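Local coordinates for serine protease inhibitor 2 (Anopheles gambiae, PDB 3PZF), which inhibits the clip-domain serine proteases CLIPB9, CLIPB10 and CLIPB4, thereby restraining phenoloxidase activation and melanization in mosquito hemolymph, at residues K31-N36 and V41-F46; N153-H158 and R164-P169; N199-Y204 and N282-K287. One frame throughout, in Å; residues are numbered along the deposited sequence.

Contact 1 of 3, residues K31-N36 and V41-F46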
loop_
_atom_site.group_PDB
_atom_site.type_symbol
_atom_site.label_atom_id
_atom_site.label_comp_id
_atom_site.label_asym_id
_atom_site.label_seq_id
_atom_site.Cartn_x
_atom_site.Cartn_y
_atom_site.Cartn_z
ATOM N N LYS A 31 -4.248 10.303 -0.248
ATOM C CA LYS A 31 -4.370 11.663 0.291
ATOM C C LYS A 31 -5.392 11.720 1.420
ATOM O O LYS A 31 -5.195 12.429 2.412
ATOM C CB LYS A 31 -4.777 12.651 -0.796
ATOM C CG LYS A 31 -3.699 12.950 -1.807
ATOM C CD LYS A 31 -4.021 14.267 -2.479
ATOM C CE LYS A 31 -3.859 14.219 -3.962
ATOM N NZ LYS A 31 -4.188 15.569 -4.523
ATOM N N GLU A 32 -6.476 10.964 1.276
ATOM C CA GLU A 32 -7.517 10.892 2.301
ATOM C C GLU A 32 -6.978 10.309 3.602
ATOM O O GLU A 32 -7.277 10.796 4.685
ATOM C CB GLU A 32 -8.689 10.033 1.799
ATOM C CG GLU A 32 -9.794 9.765 2.828
ATOM C CD GLU A 32 -10.535 11.027 3.263
ATOM O OE1 GLU A 32 -10.611 11.982 2.468
ATOM O OE2 GLU A 32 -11.030 11.067 4.409
ATOM N N ILE A 33 -6.204 9.240 3.505
ATOM C CA ILE A 33 -5.643 8.630 4.698
ATOM C C ILE A 33 -4.650 9.599 5.341
ATOM O O ILE A 33 -4.724 9.852 6.531
ATOM C CB ILE A 33 -4.936 7.292 4.379
ATOM C CG1 ILE A 33 -5.892 6.288 3.685
ATOM C CG2 ILE A 33 -4.436 6.671 5.637
ATOM C CD1 ILE A 33 -7.149 6.044 4.439
ATOM N N PHE A 34 -3.724 10.146 4.558
ATOM C CA PHE A 34 -2.654 10.976 5.131
ATOM C C PHE A 34 -3.214 12.206 5.858
ATOM O O PHE A 34 -2.733 12.581 6.935
ATOM C CB PHE A 34 -1.677 11.451 4.041
ATOM C CG PHE A 34 -0.747 10.377 3.505
ATOM C CD1 PHE A 34 -0.860 9.042 3.878
ATOM C CD2 PHE A 34 0.260 10.735 2.610
ATOM C CE1 PHE A 34 0.007 8.066 3.347
ATOM C CE2 PHE A 34 1.120 9.769 2.076
ATOM C CZ PHE A 34 1.005 8.446 2.438
ATOM N N LYS A 35 -4.227 12.833 5.267
ATOM C CA LYS A 35 -4.824 14.055 5.824
ATOM C C LYS A 35 -5.497 13.808 7.165
ATOM O O LYS A 35 -5.739 14.747 7.926
ATOM C CB LYS A 35 -5.859 14.633 4.853
ATOM C CG LYS A 35 -5.259 15.414 3.681
ATOM N N ASN A 36 -5.807 12.545 7.460
ATOM C CA ASN A 36 -6.505 12.207 8.700
ATOM C C ASN A 36 -5.636 11.521 9.768
ATOM O O ASN A 36 -6.135 11.119 10.822
ATOM C CB ASN A 36 -7.725 11.327 8.370
ATOM C CG ASN A 36 -8.902 12.144 7.873
ATOM O OD1 ASN A 36 -9.735 12.594 8.664
ATOM N ND2 ASN A 36 -8.958 12.373 6.563
ATOM N N VAL A 41 2.435 6.731 8.333
ATOM C CA VAL A 41 1.375 5.964 7.706
ATOM C C VAL A 41 2.033 5.070 6.680
ATOM O O VAL A 41 2.980 5.503 6.022
ATOM C CB VAL A 41 0.361 6.869 6.980
ATOM C CG1 VAL A 41 -0.667 6.006 6.176
ATOM C CG2 VAL A 41 -0.395 7.771 7.944
ATOM N N VAL A 42 1.540 3.837 6.510
ATOM C CA VAL A 42 1.927 3.047 5.331
ATOM C C VAL A 42 0.704 2.196 4.942
ATOM O O VAL A 42 -0.004 1.653 5.804
ATOM C CB VAL A 42 3.184 2.174 5.604
ATOM C CG1 VAL A 42 2.911 1.142 6.690
ATOM C CG2 VAL A 42 3.689 1.493 4.337
ATOM N N LEU A 43 0.406 2.162 3.652
ATOM C CA LEU A 43 -0.680 1.313 3.183
ATOM C C LEU A 43 -0.357 0.777 1.779
ATOM O O LEU A 43 0.686 1.107 1.193
ATOM C CB LEU A 43 -1.994 2.116 3.171
ATOM C CG LEU A 43 -2.028 3.224 2.109
ATOM C CD1 LEU A 43 -3.458 3.334 1.509
ATOM C CD2 LEU A 43 -1.577 4.572 2.653
ATOM N N SER A 44 -1.233 -0.064 1.246
ATOM C CA SER A 44 -1.020 -0.575 -0.110
ATOM C C SER A 44 -2.205 -0.171 -0.984
ATOM O O SER A 44 -3.243 -0.822 -0.957
ATOM C CB SER A 44 -0.848 -2.097 -0.111
ATOM O OG SER A 44 -0.794 -2.580 -1.459
ATOM N N PRO A 45 -2.054 0.928 -1.745
ATOM C CA PRO A 45 -3.210 1.406 -2.516
ATOM C C PRO A 45 -3.609 0.390 -3.561
ATOM O O PRO A 45 -4.800 0.165 -3.765
ATOM C CB PRO A 45 -2.712 2.705 -3.175
ATOM C CG PRO A 45 -1.483 3.124 -2.327
ATOM C CD PRO A 45 -0.889 1.847 -1.799
ATOM N N PHE A 46 -2.642 -0.242 -4.205
ATOM C CA PHE A 46 -3.001 -1.261 -5.204
ATOM C C PHE A 46 -3.859 -2.366 -4.534
ATOM O O PHE A 46 -4.851 -2.834 -5.104
ATOM C CB PHE A 46 -1.748 -1.875 -5.811
ATOM C CG PHE A 46 -2.031 -3.084 -6.651
ATOM C CD1 PHE A 46 -2.682 -2.940 -7.859
ATOM C CD2 PHE A 46 -1.658 -4.358 -6.231
ATOM C CE1 PHE A 46 -2.973 -4.056 -8.650
ATOM C CE2 PHE A 46 -1.929 -5.483 -7.039
ATOM C CZ PHE A 46 -2.597 -5.315 -8.234
#

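Contact 2 of 3, residues N153-H158 and R164-P169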
loop_
_atom_site.group_PDB
_atom_site.type_symbol
_atom_site.label_atom_id
_atom_site.label_comp_id
_atom_site.label_asym_id
_atom_site.label_seq_id
_atom_site.Cartn_x
_atom_site.Cartn_y
_atom_site.Cartn_z
ATOM N N ASN A 153 -3.856 -15.110 13.515
ATOM C CA ASN A 153 -2.899 -16.143 13.150
ATOM C C ASN A 153 -2.736 -16.198 11.627
ATOM O O ASN A 153 -1.667 -16.503 11.124
ATOM C CB ASN A 153 -3.317 -17.506 13.715
ATOM C CG ASN A 153 -3.235 -17.557 15.240
ATOM O OD1 ASN A 153 -2.667 -16.662 15.879
ATOM N ND2 ASN A 153 -3.795 -18.610 15.830
ATOM N N TRP A 154 -3.802 -15.880 10.899
ATOM C CA TRP A 154 -3.749 -15.852 9.450
ATOM C C TRP A 154 -2.843 -14.704 9.003
ATOM O O TRP A 154 -2.041 -14.847 8.074
ATOM C CB TRP A 154 -5.165 -15.703 8.880
ATOM C CG TRP A 154 -5.218 -15.580 7.394
ATOM C CD1 TRP A 154 -5.312 -16.597 6.479
ATOM C CD2 TRP A 154 -5.185 -14.365 6.647
ATOM N NE1 TRP A 154 -5.322 -16.080 5.200
ATOM C CE2 TRP A 154 -5.255 -14.711 5.275
ATOM C CE3 TRP A 154 -5.105 -13.015 7.000
ATOM C CZ2 TRP A 154 -5.253 -13.761 4.271
ATOM C CZ3 TRP A 154 -5.108 -12.070 5.995
ATOM C CH2 TRP A 154 -5.171 -12.444 4.648
ATOM N N VAL A 155 -2.955 -13.567 9.680
ATOM C CA VAL A 155 -2.106 -12.412 9.356
ATOM C C VAL A 155 -0.630 -12.781 9.546
ATOM O O VAL A 155 0.208 -12.512 8.673
ATOM C CB VAL A 155 -2.487 -11.177 10.211
ATOM C CG1 VAL A 155 -1.356 -10.123 10.219
ATOM C CG2 VAL A 155 -3.800 -10.575 9.705
ATOM N N SER A 156 -0.313 -13.412 10.673
ATOM C CA SER A 156 1.071 -13.793 10.971
ATOM C C SER A 156 1.617 -14.771 9.932
ATOM O O SER A 156 2.704 -14.595 9.396
ATOM C CB SER A 156 1.159 -14.435 12.355
ATOM O OG SER A 156 2.510 -14.727 12.672
ATOM N N GLU A 157 0.845 -15.810 9.669
ATOM C CA GLU A 157 1.214 -16.854 8.736
ATOM C C GLU A 157 1.498 -16.311 7.334
ATOM O O GLU A 157 2.368 -16.828 6.638
ATOM C CB GLU A 157 0.092 -17.903 8.708
ATOM C CG GLU A 157 0.023 -18.761 7.463
ATOM C CD GLU A 157 -1.147 -19.730 7.498
ATOM O OE1 GLU A 157 -1.817 -19.818 8.552
ATOM O OE2 GLU A 157 -1.399 -20.400 6.473
ATOM N N HIS A 158 0.790 -15.258 6.933
ATOM C CA HIS A 158 0.928 -14.724 5.570
ATOM C C HIS A 158 1.874 -13.523 5.445
ATOM O O HIS A 158 2.070 -12.991 4.343
ATOM C CB HIS A 158 -0.455 -14.391 4.995
ATOM C CG HIS A 158 -1.292 -15.607 4.737
ATOM N ND1 HIS A 158 -1.286 -16.271 3.529
ATOM C CD2 HIS A 158 -2.127 -16.302 5.542
ATOM C CE1 HIS A 158 -2.093 -17.311 3.596
ATOM N NE2 HIS A 158 -2.616 -17.357 4.808
ATOM N N ARG A 164 1.413 -9.436 13.352
ATOM C CA ARG A 164 0.958 -10.457 14.290
ATOM C C ARG A 164 -0.528 -10.364 14.594
ATOM O O ARG A 164 -1.115 -11.317 15.081
ATOM C CB ARG A 164 1.714 -10.311 15.612
ATOM C CG ARG A 164 3.222 -10.464 15.520
ATOM C CD ARG A 164 3.622 -11.912 15.294
ATOM N NE ARG A 164 5.075 -12.074 15.284
ATOM C CZ ARG A 164 5.708 -13.196 15.616
ATOM N NH1 ARG A 164 5.022 -14.268 15.996
ATOM N NH2 ARG A 164 7.033 -13.242 15.576
ATOM N N GLU A 165 -1.140 -9.212 14.346
ATOM C CA GLU A 165 -2.557 -9.067 14.645
ATOM C C GLU A 165 -3.126 -7.874 13.929
ATOM O O GLU A 165 -2.409 -6.929 13.579
ATOM C CB GLU A 165 -2.800 -8.893 16.146
ATOM C CG GLU A 165 -2.356 -7.543 16.677
ATOM C CD GLU A 165 -0.853 -7.475 16.899
ATOM O OE1 GLU A 165 -0.240 -6.408 16.643
ATOM O OE2 GLU A 165 -0.287 -8.497 17.346
ATOM N N ILE A 166 -4.431 -7.907 13.735
ATOM C CA ILE A 166 -5.087 -6.830 13.038
ATOM C C ILE A 166 -6.453 -6.509 13.638
ATOM O O ILE A 166 -6.967 -5.419 13.438
ATOM C CB ILE A 166 -5.199 -7.159 11.546
ATOM C CG1 ILE A 166 -5.642 -5.934 10.751
ATOM C CG2 ILE A 166 -6.175 -8.317 11.313
ATOM C CD1 ILE A 166 -5.441 -6.120 9.233
ATOM N N VAL A 167 -7.036 -7.433 14.398
ATOM C CA VAL A 167 -8.340 -7.156 14.990
ATOM C C VAL A 167 -8.380 -7.575 16.461
ATOM O O VAL A 167 -7.582 -8.385 16.910
ATOM C CB VAL A 167 -9.498 -7.888 14.252
ATOM C CG1 VAL A 167 -9.612 -7.439 12.790
ATOM C CG2 VAL A 167 -9.333 -9.409 14.357
ATOM N N THR A 168 -9.299 -6.987 17.208
ATOM C CA THR A 168 -9.605 -7.452 18.562
ATOM C C THR A 168 -11.039 -7.960 18.552
ATOM O O THR A 168 -11.783 -7.651 17.630
ATOM C CB THR A 168 -9.491 -6.307 19.583
ATOM O OG1 THR A 168 -10.470 -5.306 19.280
ATOM C CG2 THR A 168 -8.090 -5.693 19.561
ATOM N N PRO A 169 -11.443 -8.738 19.567
ATOM C CA PRO A 169 -12.854 -9.134 19.600
ATOM C C PRO A 169 -13.808 -7.941 19.413
ATOM O O PRO A 169 -14.843 -8.072 18.749
ATOM C CB PRO A 169 -13.003 -9.757 20.992
ATOM C CG PRO A 169 -11.637 -10.336 21.270
ATOM C CD PRO A 169 -10.661 -9.357 20.655
#

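Contact 3 of 3, residues N199-Y204 and N282-K287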
loop_
_atom_site.group_PDB
_atom_site.type_symbol
_atom_site.label_atom_id
_atom_site.label_comp_id
_atom_site.label_asym_id
_atom_site.label_seq_id
_atom_site.Cartn_x
_atom_site.Cartn_y
_atom_site.Cartn_z
ATOM N N ASN A 199 24.868 7.380 14.425
ATOM C CA ASN A 199 24.533 8.434 13.490
ATOM C C ASN A 199 23.198 9.077 13.805
ATOM O O ASN A 199 22.407 9.342 12.908
ATOM C CB ASN A 199 24.504 7.898 12.050
ATOM C CG ASN A 199 24.878 8.970 11.033
ATOM O OD1 ASN A 199 25.500 9.976 11.381
ATOM N ND2 ASN A 199 24.510 8.751 9.769
ATOM N N VAL A 200 22.959 9.354 15.078
ATOM C CA VAL A 200 21.762 10.062 15.476
ATOM C C VAL A 200 21.870 11.535 15.122
ATOM O O VAL A 200 22.909 12.145 15.314
ATOM C CB VAL A 200 21.542 9.919 17.005
ATOM C CG1 VAL A 200 20.606 11.026 17.532
ATOM C CG2 VAL A 200 20.965 8.549 17.299
ATOM N N LYS A 201 20.794 12.111 14.606
ATOM C CA LYS A 201 20.758 13.557 14.368
ATOM C C LYS A 201 19.353 14.002 14.641
ATOM O O LYS A 201 18.466 13.165 14.691
ATOM C CB LYS A 201 21.069 13.895 12.893
ATOM C CG LYS A 201 22.246 13.177 12.243
ATOM C CD LYS A 201 22.212 13.481 10.701
ATOM C CE LYS A 201 23.230 12.690 9.898
ATOM N NZ LYS A 201 24.637 13.110 10.165
ATOM N N PRO A 202 19.124 15.315 14.776
ATOM C CA PRO A 202 17.747 15.821 14.913
ATOM C C PRO A 202 16.873 15.525 13.690
ATOM O O PRO A 202 17.382 15.333 12.551
ATOM C CB PRO A 202 17.942 17.330 15.034
ATOM C CG PRO A 202 19.338 17.473 15.604
ATOM C CD PRO A 202 20.115 16.392 14.920
ATOM N N PHE A 203 15.561 15.491 13.928
ATOM C CA PHE A 203 14.556 15.346 12.857
ATOM C C PHE A 203 13.524 16.431 13.121
ATOM O O PHE A 203 13.088 16.602 14.259
ATOM C CB PHE A 203 13.875 13.974 12.896
ATOM C CG PHE A 203 12.837 13.787 11.818
ATOM C CD1 PHE A 203 13.208 13.316 10.563
ATOM C CD2 PHE A 203 11.500 14.115 12.048
ATOM C CE1 PHE A 203 12.267 13.154 9.541
ATOM C CE2 PHE A 203 10.550 13.954 11.039
ATOM C CZ PHE A 203 10.944 13.473 9.775
ATOM N N TYR A 204 13.183 17.211 12.103
ATOM C CA TYR A 204 12.343 18.386 12.320
ATOM C C TYR A 204 10.921 18.108 11.923
ATOM O O TYR A 204 10.535 18.318 10.778
ATOM C CB TYR A 204 12.901 19.575 11.560
ATOM C CG TYR A 204 14.286 19.889 12.043
ATOM C CD1 TYR A 204 14.470 20.661 13.194
ATOM C CD2 TYR A 204 15.405 19.357 11.422
ATOM C CE1 TYR A 204 15.722 20.930 13.687
ATOM C CE2 TYR A 204 16.702 19.635 11.918
ATOM C CZ TYR A 204 16.836 20.419 13.064
ATOM O OH TYR A 204 18.083 20.726 13.602
ATOM N N ASN A 282 24.071 12.971 -2.844
ATOM C CA ASN A 282 24.368 12.553 -1.472
ATOM C C ASN A 282 23.052 12.425 -0.727
ATOM O O ASN A 282 22.326 13.415 -0.576
ATOM C CB ASN A 282 25.276 13.538 -0.742
ATOM C CG ASN A 282 25.677 13.007 0.635
ATOM O OD1 ASN A 282 24.913 13.101 1.586
ATOM N ND2 ASN A 282 26.863 12.416 0.721
ATOM N N VAL A 283 22.736 11.199 -0.307
ATOM C CA VAL A 283 21.437 10.852 0.237
ATOM C C VAL A 283 21.572 10.594 1.719
ATOM O O VAL A 283 22.393 9.767 2.127
ATOM C CB VAL A 283 20.904 9.528 -0.386
ATOM C CG1 VAL A 283 19.601 9.078 0.294
ATOM C CG2 VAL A 283 20.702 9.694 -1.902
ATOM N N THR A 284 20.787 11.329 2.509
ATOM C CA THR A 284 20.648 11.062 3.949
ATOM C C THR A 284 19.181 10.743 4.233
ATOM O O THR A 284 18.304 11.553 3.895
ATOM C CB THR A 284 21.037 12.310 4.797
ATOM O OG1 THR A 284 22.393 12.664 4.536
ATOM C CG2 THR A 284 20.892 12.008 6.324
ATOM N N LEU A 285 18.925 9.582 4.847
ATOM C CA LEU A 285 17.567 9.121 5.155
ATOM C C LEU A 285 17.533 8.627 6.583
ATOM O O LEU A 285 18.501 8.000 7.047
ATOM C CB LEU A 285 17.150 7.955 4.281
ATOM C CG LEU A 285 16.865 8.303 2.807
ATOM C CD1 LEU A 285 16.656 6.994 2.079
ATOM C CD2 LEU A 285 15.612 9.158 2.723
ATOM N N PRO A 286 16.424 8.897 7.276
ATOM C CA PRO A 286 16.288 8.322 8.615
ATOM C C PRO A 286 15.823 6.886 8.485
ATOM O O PRO A 286 14.992 6.596 7.614
ATOM C CB PRO A 286 15.195 9.179 9.259
ATOM C CG PRO A 286 14.339 9.636 8.094
ATOM C CD PRO A 286 15.306 9.795 6.926
ATOM N N LYS A 287 16.346 5.996 9.306
ATOM C CA LYS A 287 15.870 4.625 9.312
ATOM C C LYS A 287 14.512 4.587 10.018
ATOM O O LYS A 287 14.240 5.399 10.912
ATOM C CB LYS A 287 16.897 3.717 9.997
ATOM C CG LYS A 287 18.199 3.606 9.178
ATOM C CD LYS A 287 19.194 2.622 9.755
ATOM C CE LYS A 287 20.005 3.254 10.890
ATOM N NZ LYS A 287 21.028 2.318 11.467
#

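Contact 1 of 3, residues K31-N36 and V41-F46
Val41 is gripped by two neighbouring residues of helix 24-35: Ile33 reaches it with a methyl and Phe34 with its ring carbons CE1 and CD1. The closest approach is Phe34 CE1 to Val41 CG1 at 3.6 Å. Ile33 CG2 meets the same methyl at 3.9 Å, the two side chains crossing at about a right angle. CG1 serves both because it stands anti to the backbone N of Val41 (chi1 173°), while CG2 takes the place beside that nitrogen. Leu43, the next residue whose CB faces the helix, extends the apolar patch. Its CD2 lies 3.9 Å from Phe34 CE1, and CD1 makes a looser contact of 4.4 Å with Ile33 CG1. All four side chains are buried, and no hydrogen bond spans the two segments.

In serpin terms this is the first helix of the fold laid over sheet B. The segment axes run close to antiparallel (154°) and approach to 9.5 Å, a separation filled by the apolar side chains. Strand 41-43 pairs with strand 386-392. The intervening Val42 has its CB directed away from the helix, and its side chain touches Phe290 and Phe292 of strand 277-295 and Ala337 of strand 332-341.

The other side of the helix is looser and more open to solvent. Lys31 and Glu32 are partly exposed, and the Lys31 ammonium goes to the carbonyl of Ile264. Beyond them Asn36 is exposed, but its amide turns back toward the helix: ND2 donates to Glu32 O at 3.0 Å, nearly straight at 163° and in the carbonyl plane.

Contact 2 of 3, residues N153-H158 and R164-P169
Val155 and Arg164 bury the most surface in this contact, with Ser156 third, and the three show how a chain leaving a helix turns back along it. In the serpin fold, helix 144-158 corresponds to helix F, which lies across the front of sheet A; residues 164-169 belong to the connection that returns alongside it to strand 177-188. The backbones come nearest at Ser156 and Arg164, whose CA atoms are 4.7 Å apart.

Val155 points at the returning chain and uses its two methyls differently. CG1 lies against backbone, 4.2 Å from Arg164 N and equally far from Glu165 N. CG2 turns instead to the side chain of Ile166. Behind this pair is the sheet: Val155 also touches Val182, and Ile166 rests on Val180 and Phe334. Asn152 of the same helix fixes the return polarly, its OD1 accepting from the Ile166 amide and its ND2 donating to the Val167 carbonyl.

On the outer side, the Arg164 CB leads away from the helix, yet the chain bends at chi2 (-73°) and brings CD over Ser156. Ser156 OG sits 4.0 Å from Arg164 CD and 4.2 Å from Arg164 NH1, a loose approach and not a hydrogen bond. Arg164 itself is exposed, whereas Val155 is buried; the contact therefore grades from solvent to core within a few residues.

Its inner end is a methyl-to-methyl touch, Val155 CG2 on Ile166 CG2 at 3.7 Å, with Ile166 CB following at 4.1 Å from that same CG2.

Contact 3 of 3, residues N199-Y204 and N282-K287
Phe203 reaches Pro286 with one ring carbon, while Lys201 and Thr284 approach beside them through aliphatic carbons. Both pairs belong to the part of the serpin fold known as sheet C, although the two strands are not bonded to each other: strand 200-203 pairs antiparallel with strand 211-227, which in turn pairs antiparallel with strand 277-295. Judged by their CA traces, the two segments run nearly perpendicular, and the CB atoms of all four residues point into the space between them, an arrangement consistent with a strongly twisted sheet. The nearest CA atoms, those of Phe203 and Pro286, are still 8.4 Å apart, and the interface is light.

Phe203 spans much of that gap because its CG is anti to the backbone N (chi1 180°), carrying the ring out from the strand. Its CE1 comes to 4.3 Å from Pro286 CG. Pro395 touches both residues, and Tyr215 of the middle strand lies against Phe203 as well as Lys201 and Thr284.

Lys201 runs extended as far as CE and then bends at chi4 (-69°), which separates its apolar and polar duties. The ammonium forms a salt bridge with Glu217, a residue of strand 211-227. Asn199 completes this cluster: its ND2 donates to the same Glu217 carboxylate, and Lys201 NZ makes a weak bond of 3.5 Å to Asn199 OD1.

Thr284 turns its methyl, CG2, to the lysine in a loose touch, Lys201 CE lying 4.3 Å from Thr284 CG2.

In the fold
The three contacts sample separate regions around the serpin sheets and none touches another. Contacts 1 and 2 have centres 21 Å apart, contacts 1 and 3 23 Å, and contacts 2 and 3 33 Å, with nearest atoms of the last pair still about 19 Å away. Strand 277-295 links contact 1, whose side chains pack on it, to contact 3, which includes part of it. Contact 2 covers strands 177-188 and 332-341, between which a cleaved serpin reactive loop inserts. Two residues of segment 282-287 reach toward the flanks of that loop: Lys287 forms a salt bridge with Glu343, just before the hinge Leu344-Ala348, and the Asn282 backbone bonds to Gln366, beyond the inferred reactive bond Lys359-Phe360.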